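Local coordinates for chromosome partition protein Smc (Pyrococcus furiosus, PDB 3NWC) that dimerises through its hinge domain, which also binds DNA, and is probably required for chromosome condensation and partitioning, at residues 50-58 with 148-156; 100-111 with 125-134. All blocks are in the same frame, centred on the assembly; numbering follows the deposited sequence.

Both contacts belong to the SMC hinge domain and meet at its five-stranded mixed sheet, their centres about 11 Å apart. Contact 1 lays helix 52-59 against strand 148-151 and the turn after it; contact 2 pairs strand 108-109, outermost in the chain's own sheet, with strand 131-134. Strands 131-134 and 148-151 are parallel neighbours, so the contacts also touch each other: Arg-148 O lies 2.8 Å from Val-132 N, and Arg-148 NH1 bonds Thr-131 OG1. Both segments of contact 2 fall in the chain between the two halves of contact 1. One sheet thus gathers distant parts of the hinge, and the second subunit of the homodimer reaches both contacts.

Contact 1 (50-58 with 148-156); sequences AYALAIEVA and RMVTIEGEL
Helix 52-59 of the SMC hinge packs here on strand 148-151 and the type I turn Thr-151 to Gly-154, with Val-57 meeting Val-150. Val-57 CG1 rests 3.8 Å from Val-150 CG2; the same CG1 lies against Gly-154 O and Leu-156 CB. Val-150 CG2 also touches Ala-54 O, while its CG1, set between backbone N and carbonyl carbon (chi1 57°), lies against the methyls of Ala-54 and Ala-58. The small alanines suit an approach of 8.0 Å between the axes of residues 52-58 and 148-151, whose directions differ by 137°. In this helix-on-sheet layer of the hinge, Ala-58 and Val-150 also touch Thr-131 on the next strand. Gly-154 suits the turn because its positive phi would press a CB against the preceding carbonyl, and Leu-53 CD2 fits closely there, 3.4 Å from Glu-153 O. Arg-88 of the second subunit packs on Val-57 and bonds Gly-154 O, so the turn lies at the dimer contact. Within the turn, Ile-152 CD1 comes obliquely to the Tyr-51 ring, 3.4 Å from Tyr-51 CD1. A water accepts a hydrogen bond from Ala-54 N and donates to Ala-50 O and Ile-152 O. At the other end Arg-148, extended from CG to NE, brings its guanidinium edge to Ala-58 O: NH1 bonds it at 3.0 Å, nearly straight at 160°, and NH2 only weakly. NH1 also bonds Thr-131 OG1. An alanine here is likely to leave Ala-58 O and Thr-131 OG1 without their shared donor. Leu-156 CD1 lies 3.8 Å above the guanidinium plane, offset toward its rim.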
# COMPACT_ATOMS: atom_id res chain seq x y z
N ALA A 50 -4.50 -7.22 23.00
CA ALA A 50 -5.82 -6.72 22.60
C ALA A 50 -5.75 -5.87 21.32
O ALA A 50 -6.72 -5.78 20.58
CB ALA A 50 -6.46 -5.93 23.74
N TYR A 51 -4.59 -5.26 21.07
CA TYR A 51 -4.44 -4.36 19.92
C TYR A 51 -3.58 -4.95 18.82
O TYR A 51 -3.22 -4.25 17.86
CB TYR A 51 -3.86 -3.01 20.37
CG TYR A 51 -4.69 -2.38 21.45
CD1 TYR A 51 -5.96 -1.91 21.18
CD2 TYR A 51 -4.22 -2.29 22.75
CE1 TYR A 51 -6.75 -1.35 22.17
CE2 TYR A 51 -4.99 -1.73 23.75
CZ TYR A 51 -6.25 -1.27 23.46
OH TYR A 51 -7.02 -0.71 24.45
N ALA A 52 -3.26 -6.24 18.93
CA ALA A 52 -2.39 -6.87 17.93
C ALA A 52 -2.95 -6.79 16.52
O ALA A 52 -2.21 -6.51 15.59
CB ALA A 52 -2.10 -8.30 18.30
N LEU A 53 -4.23 -7.06 16.36
CA LEU A 53 -4.85 -6.98 15.03
C LEU A 53 -4.92 -5.52 14.56
O LEU A 53 -4.61 -5.20 13.41
CB LEU A 53 -6.23 -7.64 15.04
CG LEU A 53 -7.06 -7.65 13.74
CD1 LEU A 53 -6.30 -8.34 12.58
CD2 LEU A 53 -8.39 -8.33 13.97
N ALA A 54 -5.34 -4.63 15.45
CA ALA A 54 -5.43 -3.21 15.08
C ALA A 54 -4.10 -2.66 14.57
O ALA A 54 -4.06 -1.90 13.59
CB ALA A 54 -5.93 -2.40 16.28
N ILE A 55 -3.01 -3.02 15.23
CA ILE A 55 -1.68 -2.56 14.83
C ILE A 55 -1.21 -3.23 13.53
O ILE A 55 -0.62 -2.57 12.67
CB ILE A 55 -0.65 -2.76 15.96
CG1 ILE A 55 -1.03 -1.87 17.15
CG2 ILE A 55 0.75 -2.42 15.48
CD1 ILE A 55 -1.21 -0.41 16.74
N GLU A 56 -1.45 -4.53 13.40
CA GLU A 56 -1.14 -5.20 12.13
C GLU A 56 -1.84 -4.50 10.98
O GLU A 56 -1.23 -4.20 9.95
CB GLU A 56 -1.56 -6.68 12.19
CG GLU A 56 -1.50 -7.41 10.84
CD GLU A 56 -0.09 -7.57 10.31
OE1 GLU A 56 0.85 -7.68 11.12
OE2 GLU A 56 0.07 -7.57 9.07
N VAL A 57 -3.14 -4.24 11.14
CA VAL A 57 -3.93 -3.58 10.09
C VAL A 57 -3.46 -2.14 9.85
O VAL A 57 -3.32 -1.68 8.70
CB VAL A 57 -5.44 -3.62 10.42
CG1 VAL A 57 -6.24 -2.74 9.47
CG2 VAL A 57 -5.96 -5.07 10.40
N ALA A 58 -3.23 -1.39 10.92
CA ALA A 58 -2.87 0.01 10.73
C ALA A 58 -1.49 0.19 10.10
O ALA A 58 -1.24 1.19 9.40
CB ALA A 58 -2.99 0.80 12.04
N ARG A 148 -7.53 9.31 10.85
CA ARG A 148 -7.16 7.93 10.50
C ARG A 148 -7.52 7.00 11.65
O ARG A 148 -7.06 7.18 12.77
CB ARG A 148 -5.67 7.80 10.15
CG ARG A 148 -5.28 6.42 9.57
CD ARG A 148 -3.82 6.38 9.14
NE ARG A 148 -3.57 5.39 8.08
CZ ARG A 148 -3.08 4.17 8.27
NH1 ARG A 148 -2.78 3.76 9.50
NH2 ARG A 148 -2.89 3.36 7.24
N MSE A 149 -8.35 5.99 11.37
CA MSE A 149 -8.83 5.09 12.41
C MSE A 149 -8.67 3.63 12.01
O MSE A 149 -8.75 3.27 10.84
CB MSE A 149 -10.30 5.37 12.73
CG MSE A 149 -10.56 6.76 13.28
SE MSE A 149 -12.46 7.15 13.19
CE MSE A 149 -12.66 7.20 11.25
N VAL A 150 -8.46 2.79 13.01
CA VAL A 150 -8.50 1.35 12.78
C VAL A 150 -9.42 0.81 13.86
O VAL A 150 -9.35 1.26 15.00
CB VAL A 150 -7.09 0.72 12.83
CG1 VAL A 150 -6.39 1.01 14.18
CG2 VAL A 150 -7.16 -0.76 12.55
N THR A 151 -10.31 -0.11 13.51
CA THR A 151 -11.17 -0.70 14.54
C THR A 151 -10.45 -1.87 15.18
O THR A 151 -9.52 -2.41 14.60
CB THR A 151 -12.53 -1.17 14.01
OG1 THR A 151 -12.36 -2.31 13.16
CG2 THR A 151 -13.23 -0.05 13.25
N ILE A 152 -10.88 -2.25 16.37
CA ILE A 152 -10.25 -3.34 17.07
C ILE A 152 -10.34 -4.63 16.26
O ILE A 152 -9.48 -5.50 16.37
CB ILE A 152 -10.89 -3.56 18.46
CG1 ILE A 152 -10.39 -2.50 19.43
CG2 ILE A 152 -10.51 -4.93 19.01
CD1 ILE A 152 -8.98 -2.76 19.92
N GLU A 153 -11.37 -4.74 15.42
CA GLU A 153 -11.59 -5.95 14.64
C GLU A 153 -10.99 -5.89 13.25
O GLU A 153 -11.06 -6.86 12.49
CB GLU A 153 -13.08 -6.28 14.59
CG GLU A 153 -13.62 -6.74 15.95
CD GLU A 153 -12.80 -7.88 16.54
OE1 GLU A 153 -12.11 -8.57 15.77
OE2 GLU A 153 -12.85 -8.08 17.77
N GLY A 154 -10.41 -4.73 12.91
CA GLY A 154 -9.56 -4.65 11.75
C GLY A 154 -10.05 -3.92 10.51
O GLY A 154 -9.52 -4.13 9.42
N GLU A 155 -11.07 -3.09 10.66
CA GLU A 155 -11.41 -2.18 9.57
C GLU A 155 -10.45 -1.01 9.60
O GLU A 155 -9.99 -0.60 10.66
CB GLU A 155 -12.86 -1.71 9.66
CG GLU A 155 -13.88 -2.78 9.32
CD GLU A 155 -14.22 -3.67 10.49
OE1 GLU A 155 -14.18 -3.19 11.64
OE2 GLU A 155 -14.54 -4.86 10.25
N LEU A 156 -10.13 -0.47 8.42
CA LEU A 156 -9.18 0.65 8.32
C LEU A 156 -9.81 1.82 7.61
O LEU A 156 -10.39 1.66 6.53
CB LEU A 156 -7.92 0.21 7.55
CG LEU A 156 -6.89 1.31 7.27
CD1 LEU A 156 -6.27 1.85 8.58
CD2 LEU A 156 -5.80 0.79 6.34
O HOH W 1 -6.99 -5.43 17.78
O HOH W 2 -2.67 0.28 6.77

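Contact 2 (100-111 with 125-134); sequences KHVDSSVGLPAV and KFALGDTVIV
Lys-100 lies alongside Phe-126, pointing the same way and passing the carbonyls of Lys-125 and Phe-126 in helix 121-128. Its CB touches Lys-125 O and Asp-130 N; CG, beside its own backbone N (chi1 -59°), passes Phe-126 O. CD sits 3.4 Å from Asp-130 OD1, CE nears Phe-126 O, and the bend at chi4 brings NZ to that carbonyl, a 3.0 Å bond, with Phe-126 CD1 3.2 Å from NZ. The backbone N of Lys-100 bonds Lys-125 O from the face opposite Gly-129 N. At Gly-129 a CB would strike Lys-100 O. The Val-102 and Val-132 side chains cross at about a right angle, Val-102 CG1 3.8 Å from Val-132 CG2; Val-132 CG1 presses on Gly-107 CA at 3.3 Å, where a side chain would clash. Leu-108 and Ile-133 form an antiparallel hydrogen-bonded pair, with Ile-133 N to Leu-108 O at 2.8 Å; Pro-109, lacking an N-H, fits the non-hydrogen-bonded pair with Val-132. Ala-110 N bonds Thr-131 O at 2.9 Å. Backbone bonds therefore hold strand 108-109 to strand 131-134 in the hinge's mixed sheet, while the lysine ammonium, whose charge would probably polarise Phe-126 O, ties the preceding loop to this helix.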
# COMPACT_ATOMS: atom_id res chain seq x y z
N LYS A 100 3.51 11.92 11.47
CA LYS A 100 2.12 12.35 11.49
C LYS A 100 1.71 12.47 12.94
O LYS A 100 2.38 11.92 13.83
CB LYS A 100 1.24 11.33 10.77
CG LYS A 100 1.62 11.09 9.31
CD LYS A 100 0.68 10.07 8.66
CE LYS A 100 0.88 9.96 7.17
NZ LYS A 100 2.24 9.46 6.84
N HIS A 101 0.62 13.17 13.21
CA HIS A 101 0.17 13.37 14.58
C HIS A 101 -1.34 13.28 14.72
O HIS A 101 -2.08 13.60 13.79
CB HIS A 101 0.67 14.72 15.12
CG HIS A 101 2.13 14.95 14.89
ND1 HIS A 101 2.61 15.66 13.81
CD2 HIS A 101 3.22 14.54 15.58
CE1 HIS A 101 3.93 15.69 13.86
NE2 HIS A 101 4.32 15.01 14.92
N VAL A 102 -1.79 12.85 15.89
CA VAL A 102 -3.21 12.82 16.19
C VAL A 102 -3.67 14.21 16.60
O VAL A 102 -3.00 14.88 17.39
CB VAL A 102 -3.55 11.80 17.29
CG1 VAL A 102 -5.01 11.87 17.66
CG2 VAL A 102 -3.20 10.38 16.81
N ASP A 103 -4.78 14.66 16.03
CA ASP A 103 -5.32 15.96 16.36
C ASP A 103 -6.81 15.82 16.66
O ASP A 103 -7.65 16.47 16.04
CB ASP A 103 -5.08 16.97 15.22
CG ASP A 103 -5.89 16.65 13.98
OD1 ASP A 103 -6.27 15.48 13.79
OD2 ASP A 103 -6.15 17.58 13.19
N SER A 104 -7.12 14.95 17.61
CA SER A 104 -8.49 14.74 18.02
C SER A 104 -8.52 13.85 19.26
O SER A 104 -7.50 13.32 19.68
CB SER A 104 -9.32 14.11 16.89
OG SER A 104 -8.99 12.75 16.71
N SER A 105 -9.70 13.69 19.85
CA SER A 105 -9.86 12.85 21.03
C SER A 105 -10.83 11.71 20.75
O SER A 105 -11.50 11.21 21.66
CB SER A 105 -10.32 13.69 22.23
OG SER A 105 -11.50 14.42 21.95
N VAL A 106 -10.90 11.30 19.48
CA VAL A 106 -11.82 10.25 19.06
C VAL A 106 -11.51 8.90 19.70
O VAL A 106 -12.41 8.10 19.95
CB VAL A 106 -11.82 10.12 17.52
CG1 VAL A 106 -12.33 8.75 17.09
CG2 VAL A 106 -12.64 11.24 16.90
N GLY A 107 -10.25 8.64 20.00
CA GLY A 107 -9.91 7.38 20.62
C GLY A 107 -8.45 7.27 21.01
O GLY A 107 -7.79 8.28 21.24
N LEU A 108 -7.96 6.04 21.06
CA LEU A 108 -6.63 5.77 21.58
C LEU A 108 -5.57 5.81 20.49
O LEU A 108 -5.62 4.99 19.56
CB LEU A 108 -6.64 4.38 22.24
CG LEU A 108 -5.34 3.76 22.75
CD1 LEU A 108 -4.77 4.57 23.93
CD2 LEU A 108 -5.60 2.32 23.18
N PRO A 109 -4.61 6.74 20.59
CA PRO A 109 -3.54 6.77 19.59
C PRO A 109 -2.80 5.45 19.49
O PRO A 109 -2.37 4.87 20.50
CB PRO A 109 -2.59 7.84 20.14
CG PRO A 109 -3.51 8.79 20.86
CD PRO A 109 -4.55 7.89 21.51
N ALA A 110 -2.62 4.97 18.27
CA ALA A 110 -1.97 3.68 18.09
C ALA A 110 -0.56 3.65 18.65
O ALA A 110 -0.10 2.62 19.14
CB ALA A 110 -1.98 3.28 16.59
N VAL A 111 0.15 4.77 18.58
CA VAL A 111 1.51 4.81 19.10
C VAL A 111 1.54 4.53 20.60
O VAL A 111 2.57 4.12 21.12
CB VAL A 111 2.21 6.16 18.82
CG1 VAL A 111 2.31 6.41 17.33
CG2 VAL A 111 1.50 7.31 19.53
N LYS A 125 6.27 7.26 13.70
CA LYS A 125 5.19 8.23 13.70
C LYS A 125 4.71 8.53 12.28
O LYS A 125 3.55 8.89 12.07
CB LYS A 125 5.60 9.50 14.43
CG LYS A 125 5.70 9.31 15.94
CD LYS A 125 6.36 10.51 16.61
CE LYS A 125 6.49 10.28 18.11
NZ LYS A 125 5.16 10.07 18.75
N PHE A 126 5.60 8.39 11.31
CA PHE A 126 5.16 8.47 9.92
C PHE A 126 4.12 7.37 9.64
O PHE A 126 3.09 7.62 9.01
CB PHE A 126 6.33 8.34 8.94
CG PHE A 126 5.94 7.73 7.63
CD1 PHE A 126 5.27 8.48 6.67
CD2 PHE A 126 6.20 6.40 7.37
CE1 PHE A 126 4.88 7.91 5.48
CE2 PHE A 126 5.82 5.83 6.18
CZ PHE A 126 5.17 6.59 5.24
N ALA A 127 4.36 6.16 10.12
CA ALA A 127 3.45 5.05 9.82
C ALA A 127 2.17 5.06 10.66
O ALA A 127 1.09 4.73 10.18
CB ALA A 127 4.17 3.71 9.99
N LEU A 128 2.31 5.41 11.94
CA LEU A 128 1.22 5.21 12.89
C LEU A 128 0.84 6.46 13.67
O LEU A 128 -0.08 6.41 14.48
CB LEU A 128 1.61 4.11 13.89
CG LEU A 128 1.70 2.71 13.26
CD1 LEU A 128 2.33 1.74 14.25
CD2 LEU A 128 0.29 2.25 12.89
N GLY A 129 1.53 7.56 13.40
CA GLY A 129 1.40 8.77 14.21
C GLY A 129 0.07 9.49 14.22
O GLY A 129 -0.24 10.21 15.16
N ASP A 130 -0.74 9.31 13.18
CA ASP A 130 -2.07 9.88 13.22
C ASP A 130 -3.16 8.83 13.23
O ASP A 130 -4.33 9.14 13.01
CB ASP A 130 -2.28 10.93 12.11
CG ASP A 130 -2.35 10.33 10.70
OD1 ASP A 130 -2.01 9.14 10.50
OD2 ASP A 130 -2.74 11.07 9.78
N THR A 131 -2.79 7.58 13.53
CA THR A 131 -3.78 6.52 13.66
C THR A 131 -4.40 6.46 15.05
O THR A 131 -3.69 6.42 16.05
CB THR A 131 -3.21 5.13 13.30
OG1 THR A 131 -2.67 5.18 11.98
CG2 THR A 131 -4.31 4.07 13.33
N VAL A 132 -5.72 6.39 15.08
CA VAL A 132 -6.46 6.19 16.31
C VAL A 132 -7.20 4.87 16.28
O VAL A 132 -7.75 4.46 15.25
CB VAL A 132 -7.45 7.37 16.52
CG1 VAL A 132 -8.26 7.18 17.77
CG2 VAL A 132 -6.68 8.68 16.55
N ILE A 133 -7.19 4.19 17.42
CA ILE A 133 -7.90 2.93 17.57
C ILE A 133 -9.27 3.21 18.17
O ILE A 133 -9.38 3.89 19.20
CB ILE A 133 -7.13 1.97 18.48
CG1 ILE A 133 -5.70 1.77 17.96
CG2 ILE A 133 -7.86 0.63 18.60
CD1 ILE A 133 -4.80 0.99 18.90
N VAL A 134 -10.30 2.72 17.50
CA VAL A 134 -11.68 2.85 17.95
C VAL A 134 -12.30 1.46 18.06
O VAL A 134 -11.80 0.49 17.47
CB VAL A 134 -12.50 3.73 17.00
CG1 VAL A 134 -11.78 5.06 16.75
CG2 VAL A 134 -12.73 3.01 15.68
O HOH W 3 -0.96 7.26 16.92